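Local atomic coordinates of fatty acid CoA ligase (PDB entry 6SQ8), a protein that belongs to the ANL superfamily of AMP-binding enzymes and binds adenosine monophosphate and 1-ethanoyl-9H-pyrido[3,4-b]indole-3-carboxylic acid. Residues K169-S174 with M355-Y360; A29-Q34 with N59-I64; A442-D447 with R477-T482; H455-V460 with R471-V476. All coordinates share one frame; numbering follows the deposited sequence.

Contact 1: residues K169-S174 with M355-Y360; sequences KGVAHS and MTMSGY
A172 meets both S358 and G359 through its backbone. A172 N donates to G359 O at 3.0 Å, and A172 O accepts from S358 N at 2.8 Å. A water extends the link between S174 and the loop residues T356 and S358. It accepts from S174 N at 2.6 Å and donates to T356 O at 3.1 Å. It also bonds S358 OG. S174 OG is used otherwise: it caps A177 N at the start of helix 175-189. H173 NE2 lies 3.2 Å from M355 O, and M357 CB sits over one face of the imidazole. This side chain is near the bound 1-ethanoyl-9H-pyrido[3,4-b]indole-3-carboxylic acid. Strand 170-174 is the middle of a three-stranded antiparallel sheet, with 155-160 and 359-360 at its edges. K169 and G170 end the glycine-rich phosphate loop known from this family. V171 and Y360 form a non-hydrogen-bonded pair, and V171 bonds instead to A159. G170 O receives a CA-H contact from Y360 CA at 3.2 Å. Y360 shares a sheet face with V171. With CG anti to the carbonyl carbon (chi1 -60°), its ring lies between M357 SD and K169 CD. The lysine makes a CH-pi contact, but it is poorly ordered and its placement approximate. Y360 OH bonds E301 OE2. V171 CG1 touches M357 CE at 3.4 Å, the side chains crossing at about a right angle.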
loop_
_atom_site.group_PDB
_atom_site.type_symbol
_atom_site.label_atom_id
_atom_site.label_comp_id
_atom_site.label_asym_id
_atom_site.label_seq_id
_atom_site.Cartn_x
_atom_site.Cartn_y
_atom_site.Cartn_z
ATOM N N LYS A 169 7.253 -11.205 -8.738
ATOM C CA LYS A 169 6.516 -10.979 -9.990
ATOM C C LYS A 169 6.338 -9.479 -10.201
ATOM O O LYS A 169 6.140 -8.764 -9.252
ATOM C CB LYS A 169 5.110 -11.579 -9.881
ATOM C CG LYS A 169 5.027 -13.000 -9.343
ATOM C CD LYS A 169 3.882 -13.257 -8.366
ATOM C CE LYS A 169 4.279 -14.152 -7.211
ATOM N NZ LYS A 169 3.078 -14.720 -6.557
ATOM N N GLY A 170 6.328 -9.026 -11.455
ATOM C CA GLY A 170 6.086 -7.624 -11.785
ATOM C C GLY A 170 4.634 -7.382 -12.154
ATOM O O GLY A 170 4.188 -7.812 -13.199
ATOM N N VAL A 171 3.907 -6.678 -11.288
ATOM C CA VAL A 171 2.515 -6.333 -11.543
ATOM C C VAL A 171 2.476 -5.184 -12.550
ATOM O O VAL A 171 2.945 -4.104 -12.255
ATOM C CB VAL A 171 1.781 -5.936 -10.249
ATOM C CG1 VAL A 171 0.460 -5.262 -10.551
ATOM C CG2 VAL A 171 1.596 -7.110 -9.308
ATOM N N ALA A 172 1.863 -5.428 -13.714
ATOM C CA ALA A 172 1.702 -4.417 -14.750
ATOM C C ALA A 172 0.310 -3.804 -14.664
ATOM O O ALA A 172 -0.687 -4.521 -14.784
ATOM C CB ALA A 172 1.913 -5.036 -16.109
ATOM N N HIS A 173 0.264 -2.485 -14.483
ATOM C CA HIS A 173 -0.986 -1.735 -14.429
ATOM C C HIS A 173 -1.120 -0.848 -15.671
ATOM O O HIS A 173 -0.194 -0.104 -16.042
ATOM C CB HIS A 173 -1.067 -0.900 -13.148
ATOM C CG HIS A 173 -1.781 -1.598 -12.041
ATOM N ND1 HIS A 173 -1.119 -2.108 -10.933
ATOM C CD2 HIS A 173 -3.086 -1.927 -11.905
ATOM C CE1 HIS A 173 -1.995 -2.696 -10.145
ATOM N NE2 HIS A 173 -3.215 -2.605 -10.722
ATOM N N SER A 174 -2.306 -0.899 -16.284
ATOM C CA SER A 174 -2.590 -0.159 -17.489
ATOM C C SER A 174 -2.763 1.322 -17.155
ATOM O O SER A 174 -3.066 1.689 -16.021
ATOM C CB SER A 174 -3.809 -0.710 -18.179
ATOM O OG SER A 174 -5.004 -0.159 -17.634
ATOM N N MET A 355 -9.678 -1.329 -12.188
ATOM C CA MET A 355 -8.421 -0.964 -11.550
ATOM C C MET A 355 -7.476 -2.163 -11.476
ATOM O O MET A 355 -6.317 -1.993 -11.122
ATOM C CB MET A 355 -8.669 -0.413 -10.145
ATOM C CG MET A 355 -9.263 0.981 -10.178
ATOM S SD MET A 355 -9.669 1.613 -8.552
ATOM C CE MET A 355 -11.102 0.610 -8.156
ATOM N N THR A 356 -7.938 -3.365 -11.834
ATOM C CA THR A 356 -7.099 -4.555 -11.679
ATOM C C THR A 356 -5.972 -4.557 -12.708
ATOM O O THR A 356 -6.098 -3.975 -13.794
ATOM C CB THR A 356 -7.887 -5.859 -11.808
ATOM O OG1 THR A 356 -8.436 -5.938 -13.126
ATOM C CG2 THR A 356 -8.973 -5.941 -10.761
ATOM N N MET A 357 -4.891 -5.247 -12.329
ATOM C CA MET A 357 -3.682 -5.417 -13.113
ATOM C C MET A 357 -4.044 -5.952 -14.503
ATOM O O MET A 357 -5.087 -6.552 -14.677
ATOM C CB MET A 357 -2.708 -6.384 -12.422
ATOM C CG MET A 357 -3.121 -7.841 -12.534
ATOM S SD MET A 357 -2.016 -9.096 -11.840
ATOM C CE MET A 357 -0.462 -8.211 -11.856
ATOM N N SER A 358 -3.163 -5.706 -15.476
ATOM C CA SER A 358 -3.222 -6.353 -16.782
ATOM C C SER A 358 -2.690 -7.780 -16.667
ATOM O O SER A 358 -3.151 -8.679 -17.344
ATOM C CB SER A 358 -2.447 -5.587 -17.806
ATOM O OG SER A 358 -2.989 -4.281 -17.968
ATOM N N GLY A 359 -1.719 -7.966 -15.774
ATOM C CA GLY A 359 -1.098 -9.250 -15.552
ATOM C C GLY A 359 0.313 -9.064 -15.028
ATOM O O GLY A 359 0.827 -7.924 -14.948
ATOM N N TYR A 360 0.948 -10.184 -14.678
ATOM C CA TYR A 360 2.336 -10.138 -14.325
ATOM C C TYR A 360 3.133 -9.944 -15.626
ATOM O O TYR A 360 2.918 -10.653 -16.617
ATOM C CB TYR A 360 2.765 -11.375 -13.533
ATOM C CG TYR A 360 2.035 -11.585 -12.226
ATOM C CD1 TYR A 360 2.114 -10.672 -11.186
ATOM C CD2 TYR A 360 1.267 -12.718 -12.021
ATOM C CE1 TYR A 360 1.428 -10.868 -9.998
ATOM C CE2 TYR A 360 0.590 -12.935 -10.833
ATOM C CZ TYR A 360 0.673 -12.015 -9.813
ATOM O OH TYR A 360 0.002 -12.257 -8.645
HETATM O O HOH W 1 -4.104 -2.618 -15.662
#

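Contact 2: residues A29-Q34 with N59-I64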
loop_
_atom_site.group_PDB
_atom_site.type_symbol
_atom_site.label_atom_id
_atom_site.label_comp_id
_atom_site.label_asym_id
_atom_site.label_seq_id
_atom_site.Cartn_x
_atom_site.Cartn_y
_atom_site.Cartn_z
ATOM N N ALA A 29 2.998 25.731 -12.312
ATOM C CA ALA A 29 3.851 26.200 -13.394
ATOM C C ALA A 29 5.190 25.471 -13.329
ATOM O O ALA A 29 5.635 24.863 -14.305
ATOM C CB ALA A 29 4.048 27.693 -13.305
ATOM N N ARG A 30 5.810 25.510 -12.148
ATOM C CA ARG A 30 7.162 25.054 -12.022
ATOM C C ARG A 30 7.240 23.530 -12.164
ATOM O O ARG A 30 8.231 22.999 -12.683
ATOM C CB ARG A 30 7.761 25.534 -10.704
ATOM C CG ARG A 30 9.254 25.263 -10.613
ATOM C CD ARG A 30 9.860 26.022 -9.445
ATOM N NE ARG A 30 11.106 25.405 -9.023
ATOM C CZ ARG A 30 11.492 25.294 -7.759
ATOM N NH1 ARG A 30 10.708 25.739 -6.776
ATOM N NH2 ARG A 30 12.682 24.777 -7.499
ATOM N N LEU A 31 6.206 22.834 -11.692
ATOM C CA LEU A 31 6.179 21.371 -11.785
ATOM C C LEU A 31 5.955 20.951 -13.243
ATOM O O LEU A 31 6.628 20.033 -13.749
ATOM C CB LEU A 31 5.088 20.813 -10.868
ATOM C CG LEU A 31 4.820 19.312 -11.002
ATOM C CD1 LEU A 31 6.047 18.485 -10.655
ATOM C CD2 LEU A 31 3.627 18.901 -10.154
ATOM N N ARG A 32 5.001 21.621 -13.905
ATOM C CA ARG A 32 4.702 21.375 -15.321
ATOM C C ARG A 32 6.000 21.500 -16.127
ATOM O O ARG A 32 6.344 20.593 -16.907
ATOM C CB ARG A 32 3.645 22.356 -15.838
ATOM C CG ARG A 32 2.217 22.067 -15.407
ATOM C CD ARG A 32 1.355 23.309 -15.615
ATOM N NE ARG A 32 -0.041 23.162 -15.214
ATOM C CZ ARG A 32 -0.915 22.359 -15.826
ATOM N NH1 ARG A 32 -0.551 21.692 -16.911
ATOM N NH2 ARG A 32 -2.137 22.199 -15.333
ATOM N N HIS A 33 6.727 22.601 -15.875
ATOM C CA HIS A 33 8.009 22.876 -16.499
ATOM C C HIS A 33 8.975 21.685 -16.308
ATOM O O HIS A 33 9.640 21.258 -17.260
ATOM C CB HIS A 33 8.582 24.209 -15.979
ATOM C CG HIS A 33 9.935 24.526 -16.540
ATOM N ND1 HIS A 33 11.114 24.011 -15.999
ATOM C CD2 HIS A 33 10.309 25.272 -17.610
ATOM C CE1 HIS A 33 12.143 24.439 -16.707
ATOM N NE2 HIS A 33 11.675 25.209 -17.701
ATOM N N GLN A 34 9.043 21.143 -15.087
ATOM C CA GLN A 34 9.975 20.052 -14.770
ATOM C C GLN A 34 9.603 18.766 -15.514
ATOM O O GLN A 34 10.477 17.990 -15.879
ATOM C CB GLN A 34 10.044 19.817 -13.264
ATOM C CG GLN A 34 11.336 20.365 -12.685
ATOM C CD GLN A 34 12.471 19.376 -12.738
ATOM O OE1 GLN A 34 12.277 18.167 -12.837
ATOM N NE2 GLN A 34 13.685 19.889 -12.653
ATOM N N ASN A 59 11.331 10.874 -1.137
ATOM C CA ASN A 59 10.066 11.567 -1.290
ATOM C C ASN A 59 10.349 13.036 -1.588
ATOM O O ASN A 59 10.233 13.867 -0.707
ATOM C CB ASN A 59 9.161 11.411 -0.065
ATOM C CG ASN A 59 8.435 10.082 -0.028
ATOM O OD1 ASN A 59 8.917 9.092 -0.596
ATOM N ND2 ASN A 59 7.278 10.064 0.625
ATOM N N THR A 60 10.694 13.336 -2.846
ATOM C CA THR A 60 11.022 14.706 -3.319
ATOM C C THR A 60 10.037 15.132 -4.410
ATOM O O THR A 60 9.489 14.292 -5.105
ATOM C CB THR A 60 12.434 14.765 -3.904
ATOM O OG1 THR A 60 12.417 14.111 -5.177
ATOM C CG2 THR A 60 13.451 14.101 -3.004
ATOM N N TRP A 61 9.856 16.439 -4.591
ATOM C CA TRP A 61 8.889 16.917 -5.551
ATOM C C TRP A 61 9.326 16.598 -6.983
ATOM O O TRP A 61 8.497 16.431 -7.868
ATOM C CB TRP A 61 8.627 18.406 -5.356
ATOM C CG TRP A 61 9.712 19.326 -5.815
ATOM C CD1 TRP A 61 10.686 19.891 -5.050
ATOM C CD2 TRP A 61 9.882 19.861 -7.132
ATOM N NE1 TRP A 61 11.458 20.734 -5.799
ATOM C CE2 TRP A 61 10.986 20.737 -7.081
ATOM C CE3 TRP A 61 9.221 19.681 -8.354
ATOM C CZ2 TRP A 61 11.447 21.419 -8.204
ATOM C CZ3 TRP A 61 9.680 20.357 -9.466
ATOM C CH2 TRP A 61 10.775 21.216 -9.387
ATOM N N ARG A 62 10.630 16.506 -7.213
ATOM C CA ARG A 62 11.127 16.188 -8.546
ATOM C C ARG A 62 10.782 14.737 -8.903
ATOM O O ARG A 62 10.593 14.414 -10.066
ATOM C CB ARG A 62 12.629 16.456 -8.669
ATOM C CG ARG A 62 12.976 17.925 -8.899
ATOM C CD ARG A 62 14.485 18.110 -9.056
ATOM N NE ARG A 62 14.860 19.515 -9.221
ATOM C CZ ARG A 62 14.906 20.396 -8.223
ATOM N NH1 ARG A 62 14.634 20.034 -6.982
ATOM N NH2 ARG A 62 15.195 21.658 -8.473
ATOM N N ALA A 63 10.679 13.869 -7.905
ATOM C CA ALA A 63 10.369 12.465 -8.156
ATOM C C ALA A 63 8.917 12.306 -8.630
ATOM O O ALA A 63 8.583 11.321 -9.312
ATOM C CB ALA A 63 10.647 11.631 -6.924
ATOM N N ILE A 64 8.064 13.254 -8.228
ATOM C CA ILE A 64 6.674 13.336 -8.665
ATOM C C ILE A 64 6.648 13.608 -10.179
ATOM O O ILE A 64 5.905 12.916 -10.942
ATOM C CB ILE A 64 5.898 14.407 -7.860
ATOM C CG1 ILE A 64 5.729 13.999 -6.400
ATOM C CG2 ILE A 64 4.560 14.714 -8.502
ATOM C CD1 ILE A 64 5.012 15.017 -5.557
#
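W61 carries most of this contact, meeting R30, L31 and Q34 with the six-membered part of its indole. Its CG lies between the backbone N and the carbonyl carbon (chi1 74°), and the ring reaches from helix 61-72 to helix 28-44. Q34 crosses it at about a right angle. Q34 CG comes to 3.5 Å from W61 CH2, and the amide stands 80° from the ring plane. L31 slides past in the opposite direction. Its CD1 lies at the ring edge, 4.1 Å from W61 CE3. R30 is stretched out from CG to NE. One face of its guanidinium rests on W61 CZ2, with NH2 at 3.6 Å from that atom. The two planes are 65° apart, so this is no parallel stack. R62, next in the chain, lays its CG over the centre of one indole face. W61 CZ2 also lies over a face of the R62 guanidinium, and this shared atom brings the two arginines close. R62 NE is 3.6 Å from Q34 NE2. In the chain, helix 61-72 connects strands 52-56 and 76-79, parallel neighbours in a sheet. T60 caps this helix, with T60 OG1 accepting from A63 N at 3.2 Å. No hydrogen bond joins the two segments. R30 NH2 and R62 NH2 are 4.1 Å apart, and their like charges probably oppose each other mildly. Cohesion probably comes mainly from packing around the indole.

Contact 3: residues A442-D447 with R477-T482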
loop_
_atom_site.group_PDB
_atom_site.type_symbol
_atom_site.label_atom_id
_atom_site.label_comp_id
_atom_site.label_asym_id
_atom_site.label_seq_id
_atom_site.Cartn_x
_atom_site.Cartn_y
_atom_site.Cartn_z
ATOM N N ALA A 442 2.347 -15.137 19.058
ATOM C CA ALA A 442 3.274 -14.128 19.486
ATOM C C ALA A 442 2.475 -12.876 19.836
ATOM O O ALA A 442 1.689 -12.407 19.024
ATOM C CB ALA A 442 4.247 -13.836 18.385
ATOM N N VAL A 443 2.700 -12.342 21.036
ATOM C CA VAL A 443 1.888 -11.293 21.583
ATOM C C VAL A 443 2.796 -10.150 22.011
ATOM O O VAL A 443 3.791 -10.355 22.639
ATOM C CB VAL A 443 1.051 -11.819 22.759
ATOM C CG1 VAL A 443 0.457 -10.690 23.585
ATOM C CG2 VAL A 443 -0.053 -12.747 22.259
ATOM N N VAL A 444 2.416 -8.938 21.622
ATOM C CA VAL A 444 3.020 -7.729 22.105
ATOM C C VAL A 444 2.127 -7.145 23.199
ATOM O O VAL A 444 0.952 -6.878 23.042
ATOM C CB VAL A 444 3.251 -6.714 20.983
ATOM C CG1 VAL A 444 3.948 -5.468 21.493
ATOM C CG2 VAL A 444 4.035 -7.338 19.840
ATOM N N VAL A 445 2.769 -6.916 24.327
ATOM C CA VAL A 445 2.168 -6.558 25.552
ATOM C C VAL A 445 2.166 -5.032 25.608
ATOM O O VAL A 445 3.010 -4.404 24.979
ATOM C CB VAL A 445 3.010 -7.225 26.651
ATOM C CG1 VAL A 445 3.447 -6.269 27.747
ATOM C CG2 VAL A 445 2.309 -8.460 27.183
ATOM N N ALA A 446 1.251 -4.454 26.389
ATOM C CA ALA A 446 1.155 -3.007 26.558
ATOM C C ALA A 446 2.312 -2.464 27.418
ATOM O O ALA A 446 2.788 -3.162 28.304
ATOM C CB ALA A 446 -0.176 -2.677 27.178
ATOM N N ASP A 447 2.747 -1.222 27.130
ATOM C CA ASP A 447 3.448 -0.290 28.067
ATOM C C ASP A 447 4.360 -1.053 29.030
ATOM O O ASP A 447 5.499 -1.335 28.707
ATOM C CB ASP A 447 2.460 0.564 28.882
ATOM N N ARG A 477 8.797 -8.147 21.750
ATOM C CA ARG A 477 8.841 -6.684 21.840
ATOM C C ARG A 477 8.044 -6.083 20.676
ATOM O O ARG A 477 7.370 -5.068 20.850
ATOM C CB ARG A 477 10.263 -6.136 21.978
ATOM C CG ARG A 477 11.206 -6.373 20.812
ATOM C CD ARG A 477 12.584 -5.802 21.123
ATOM N NE ARG A 477 12.557 -4.354 21.333
ATOM C CZ ARG A 477 12.557 -3.741 22.517
ATOM N NH1 ARG A 477 12.590 -4.437 23.644
ATOM N NH2 ARG A 477 12.524 -2.420 22.561
ATOM N N SER A 478 8.077 -6.732 19.510
ATOM C CA SER A 478 7.273 -6.286 18.358
ATOM C C SER A 478 7.009 -7.440 17.395
ATOM O O SER A 478 7.647 -8.478 17.471
ATOM C CB SER A 478 7.962 -5.162 17.640
ATOM O OG SER A 478 9.074 -5.654 16.908
ATOM N N ILE A 479 6.044 -7.229 16.496
ATOM C CA ILE A 479 5.753 -8.188 15.439
ATOM C C ILE A 479 6.649 -7.836 14.261
ATOM O O ILE A 479 6.619 -6.701 13.785
ATOM C CB ILE A 479 4.267 -8.173 15.044
ATOM C CG1 ILE A 479 3.337 -8.322 16.248
ATOM C CG2 ILE A 479 3.989 -9.228 13.994
ATOM C CD1 ILE A 479 3.391 -9.672 16.931
ATOM N N PRO A 480 7.462 -8.782 13.748
ATOM C CA PRO A 480 8.331 -8.504 12.609
ATOM C C PRO A 480 7.479 -8.196 11.369
ATOM O O PRO A 480 6.435 -8.819 11.155
ATOM C CB PRO A 480 9.131 -9.803 12.415
ATOM C CG PRO A 480 8.243 -10.856 13.011
ATOM C CD PRO A 480 7.562 -10.178 14.188
ATOM N N VAL A 481 7.953 -7.245 10.566
ATOM C CA VAL A 481 7.270 -6.818 9.377
ATOM C C VAL A 481 8.152 -7.134 8.165
ATOM O O VAL A 481 9.383 -7.117 8.264
ATOM C CB VAL A 481 6.908 -5.323 9.439
ATOM C CG1 VAL A 481 5.883 -5.068 10.526
ATOM C CG2 VAL A 481 8.129 -4.420 9.604
ATOM N N THR A 482 7.500 -7.408 7.026
ATOM C CA THR A 482 8.145 -7.521 5.714
ATOM C C THR A 482 8.634 -6.133 5.310
ATOM O O THR A 482 8.279 -5.138 5.942
ATOM C CB THR A 482 7.189 -8.123 4.672
ATOM O OG1 THR A 482 6.191 -7.155 4.357
ATOM C CG2 THR A 482 6.531 -9.412 5.120
#
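With CG1 anti to the backbone N (chi1 -177°), V444 turns one methyl to R477 and the other to S478 and I479. CG1 touches the backbone of R477, with its O at 3.5 Å. V444 CG2 lies 3.7 Å from S478 CA. I479 has CG1 anti to the carbonyl carbon (chi1 -52°). A further turn at chi2, -67°, brings its CD1 back to the strand. There I479 CD1 is 3.8 Å from V444 CG2, and the two side chains cross at a slant. The same methyl reaches A442, 3.8 Å from A442 O and 4.5 Å from A442 CB. A442 and V444, two apart on the strand, point their side chains to the same side. I479 lies across that side and also touches A426 of strand 422-432. The small C-terminal domain of the ANL fold carries this sheet, and strand 438-445 is its middle member. Past the contact the chain heads for K486, which lies in the ligand pocket. T482 OG1 makes weak hydrogen bonds to A484 N and K486 N. Between the segments all the contacts are van der Waals. Within these two segments the hold is therefore apolar and rests on the fit of methyl groups. The backbone bond of V476 to V443, just before the loop, probably helps to set its position.

Contact 4: residues H455-V460 with R471-V476; sequences HLRALV and RRVEFV
L456 and F475 make the apolar part of the contact. The two side chains come from opposite directions. L456 CD1 meets the edge of the F475 ring, 4.1 Å from CE1. L456 CG is anti to the carbonyl carbon (chi1 -57°), and the side chain leans to the strand while also touching L416 of helix 409-418. F475 packs further on V443 and V445. A second kind of contact sets a methyl against a charged flat group. R457 and V473 slide past each other in opposite directions, and V473 CG2 lies over one guanidinium face, offset toward its rim. The exact place of this guanidinium is doubtful, because R457 NH1 is modelled too close to R471 O. The segments belong to a beta-alpha-beta unit of the C-terminal domain: strand 438-445, helix 453-463, strand 472-475. The two strands are parallel neighbours. The axis of helix 455-460 passes 10.1 Å from that of strand 472-475, at 128° between their directions. Ionic pairs lie beside the interface. R457 NE forms a salt bridge with E454 OE1 of the same helix. On the strand, R472 NH2 and E474 OE2 form a salt bridge at 3.6 Å.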
loop_
_atom_site.group_PDB
_atom_site.type_symbol
_atom_site.label_atom_id
_atom_site.label_comp_id
_atom_site.label_asym_id
_atom_site.label_seq_id
_atom_site.Cartn_x
_atom_site.Cartn_y
_atom_site.Cartn_z
ATOM N N HIS A 455 -4.966 -16.251 30.886
ATOM C CA HIS A 455 -6.138 -15.381 30.714
ATOM C C HIS A 455 -6.438 -15.214 29.220
ATOM O O HIS A 455 -7.590 -15.240 28.794
ATOM C CB HIS A 455 -5.940 -14.004 31.358
ATOM C CG HIS A 455 -5.983 -13.975 32.854
ATOM N ND1 HIS A 455 -6.356 -15.060 33.631
ATOM C CD2 HIS A 455 -5.708 -12.976 33.718
ATOM C CE1 HIS A 455 -6.315 -14.721 34.899
ATOM N NE2 HIS A 455 -5.901 -13.460 34.973
ATOM N N LEU A 456 -5.372 -15.075 28.433
ATOM C CA LEU A 456 -5.468 -14.902 26.997
ATOM C C LEU A 456 -5.998 -16.192 26.355
ATOM O O LEU A 456 -6.902 -16.144 25.525
ATOM C CB LEU A 456 -4.093 -14.513 26.440
ATOM C CG LEU A 456 -3.457 -13.254 27.028
ATOM C CD1 LEU A 456 -2.175 -12.925 26.310
ATOM C CD2 LEU A 456 -4.381 -12.066 26.972
ATOM N N ARG A 457 -5.454 -17.351 26.748
ATOM C CA ARG A 457 -5.958 -18.609 26.253
ATOM C C ARG A 457 -7.449 -18.707 26.573
ATOM O O ARG A 457 -8.235 -19.121 25.744
ATOM C CB ARG A 457 -5.160 -19.776 26.828
ATOM C CG ARG A 457 -3.782 -19.935 26.196
ATOM C CD ARG A 457 -3.059 -21.206 26.617
ATOM N NE ARG A 457 -1.977 -20.928 27.561
ATOM C CZ ARG A 457 -0.666 -20.902 27.261
ATOM N NH1 ARG A 457 -0.219 -21.307 26.076
ATOM N NH2 ARG A 457 0.202 -20.455 28.158
ATOM N N ALA A 458 -7.828 -18.297 27.782
ATOM C CA ALA A 458 -9.189 -18.452 28.303
ATOM C C ALA A 458 -10.155 -17.546 27.543
ATOM O O ALA A 458 -11.321 -17.908 27.303
ATOM C CB ALA A 458 -9.203 -18.141 29.776
ATOM N N LEU A 459 -9.649 -16.373 27.159
ATOM C CA LEU A 459 -10.401 -15.393 26.408
ATOM C C LEU A 459 -10.708 -15.944 25.010
ATOM O O LEU A 459 -11.844 -15.850 24.516
ATOM C CB LEU A 459 -9.554 -14.120 26.365
ATOM C CG LEU A 459 -10.273 -12.834 25.969
ATOM C CD1 LEU A 459 -11.536 -12.587 26.790
ATOM C CD2 LEU A 459 -9.314 -11.651 26.142
ATOM N N VAL A 460 -9.699 -16.553 24.376
ATOM C CA VAL A 460 -9.885 -17.154 23.064
ATOM C C VAL A 460 -10.896 -18.290 23.201
ATOM O O VAL A 460 -11.784 -18.421 22.383
ATOM C CB VAL A 460 -8.560 -17.637 22.438
ATOM C CG1 VAL A 460 -8.785 -18.546 21.238
ATOM C CG2 VAL A 460 -7.663 -16.465 22.058
ATOM N N ARG A 471 -1.796 -23.048 21.920
ATOM C CA ARG A 471 -1.058 -23.882 22.846
ATOM C C ARG A 471 0.121 -23.096 23.422
ATOM O O ARG A 471 0.335 -23.100 24.607
ATOM C CB ARG A 471 -0.578 -25.167 22.152
ATOM C CG ARG A 471 0.270 -26.075 23.032
ATOM C CD ARG A 471 0.105 -27.536 22.659
ATOM N NE ARG A 471 1.266 -28.067 21.978
ATOM C CZ ARG A 471 1.269 -29.210 21.321
ATOM N NH1 ARG A 471 0.162 -29.644 20.732
ATOM N NH2 ARG A 471 2.380 -29.921 21.270
ATOM N N ARG A 472 0.887 -22.445 22.551
ATOM C CA ARG A 472 2.073 -21.679 22.941
ATOM C C ARG A 472 1.756 -20.182 22.785
ATOM O O ARG A 472 1.175 -19.764 21.787
ATOM C CB ARG A 472 3.296 -22.084 22.112
ATOM C CG ARG A 472 3.643 -23.573 22.177
ATOM C CD ARG A 472 5.115 -23.942 22.302
ATOM N NE ARG A 472 5.921 -22.901 22.950
ATOM C CZ ARG A 472 6.970 -22.279 22.398
ATOM N NH1 ARG A 472 7.683 -22.900 21.469
ATOM N NH2 ARG A 472 7.285 -21.044 22.780
ATOM N N VAL A 473 2.116 -19.406 23.811
ATOM C CA VAL A 473 2.009 -17.970 23.821
ATOM C C VAL A 473 3.378 -17.391 24.185
ATOM O O VAL A 473 3.873 -17.661 25.257
ATOM C CB VAL A 473 0.926 -17.499 24.810
ATOM C CG1 VAL A 473 0.893 -15.978 24.936
ATOM C CG2 VAL A 473 -0.446 -18.013 24.417
ATOM N N GLU A 474 3.960 -16.597 23.286
ATOM C CA GLU A 474 5.266 -15.980 23.467
ATOM C C GLU A 474 5.105 -14.460 23.484
ATOM O O GLU A 474 4.527 -13.904 22.557
ATOM C CB GLU A 474 6.148 -16.376 22.291
ATOM C CG GLU A 474 6.884 -17.665 22.543
ATOM C CD GLU A 474 8.156 -17.345 23.304
ATOM O OE1 GLU A 474 8.882 -16.396 22.877
ATOM O OE2 GLU A 474 8.395 -18.001 24.341
ATOM N N PHE A 475 5.666 -13.805 24.497
ATOM C CA PHE A 475 5.648 -12.359 24.566
ATOM C C PHE A 475 6.909 -11.811 23.891
ATOM O O PHE A 475 7.999 -12.234 24.186
ATOM C CB PHE A 475 5.507 -11.880 26.015
ATOM C CG PHE A 475 4.223 -12.288 26.698
ATOM C CD1 PHE A 475 2.998 -11.974 26.139
ATOM C CD2 PHE A 475 4.229 -13.006 27.881
ATOM C CE1 PHE A 475 1.812 -12.342 26.757
ATOM C CE2 PHE A 475 3.044 -13.386 28.493
ATOM C CZ PHE A 475 1.838 -13.051 27.931
ATOM N N VAL A 476 6.725 -10.851 22.980
ATOM C CA VAL A 476 7.776 -10.345 22.105
ATOM C C VAL A 476 7.685 -8.815 22.080
ATOM O O VAL A 476 6.624 -8.254 22.372
ATOM C CB VAL A 476 7.628 -10.949 20.696
ATOM C CG1 VAL A 476 7.813 -12.459 20.702
ATOM C CG2 VAL A 476 6.282 -10.610 20.070
#

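Contacts 3 and 4 belong to one C-terminal sheet, their centres about 13 Å apart. V443 N to E474 O is 2.8 Å and V443 O to V476 N is 3.0 Å, both probable hydrogen bonds. The chain of contact 4 lies between the two segments of contact 3. Contacts 1 and 2 are in the N-terminal part, with centres about 26 Å apart. Contact 1 is nearest the ligands: the H173 side chain is about 4 Å from the bound 1-ethanoyl-9H-pyrido[3,4-b]indole-3-carboxylic acid, and that of V171 about 7 Å from AMP. On the other side of the chain's centre, the I479 side chain of contact 3 is about 13 Å from AMP. Contacts 2 and 4 are farthest apart, about 51 Å between centres.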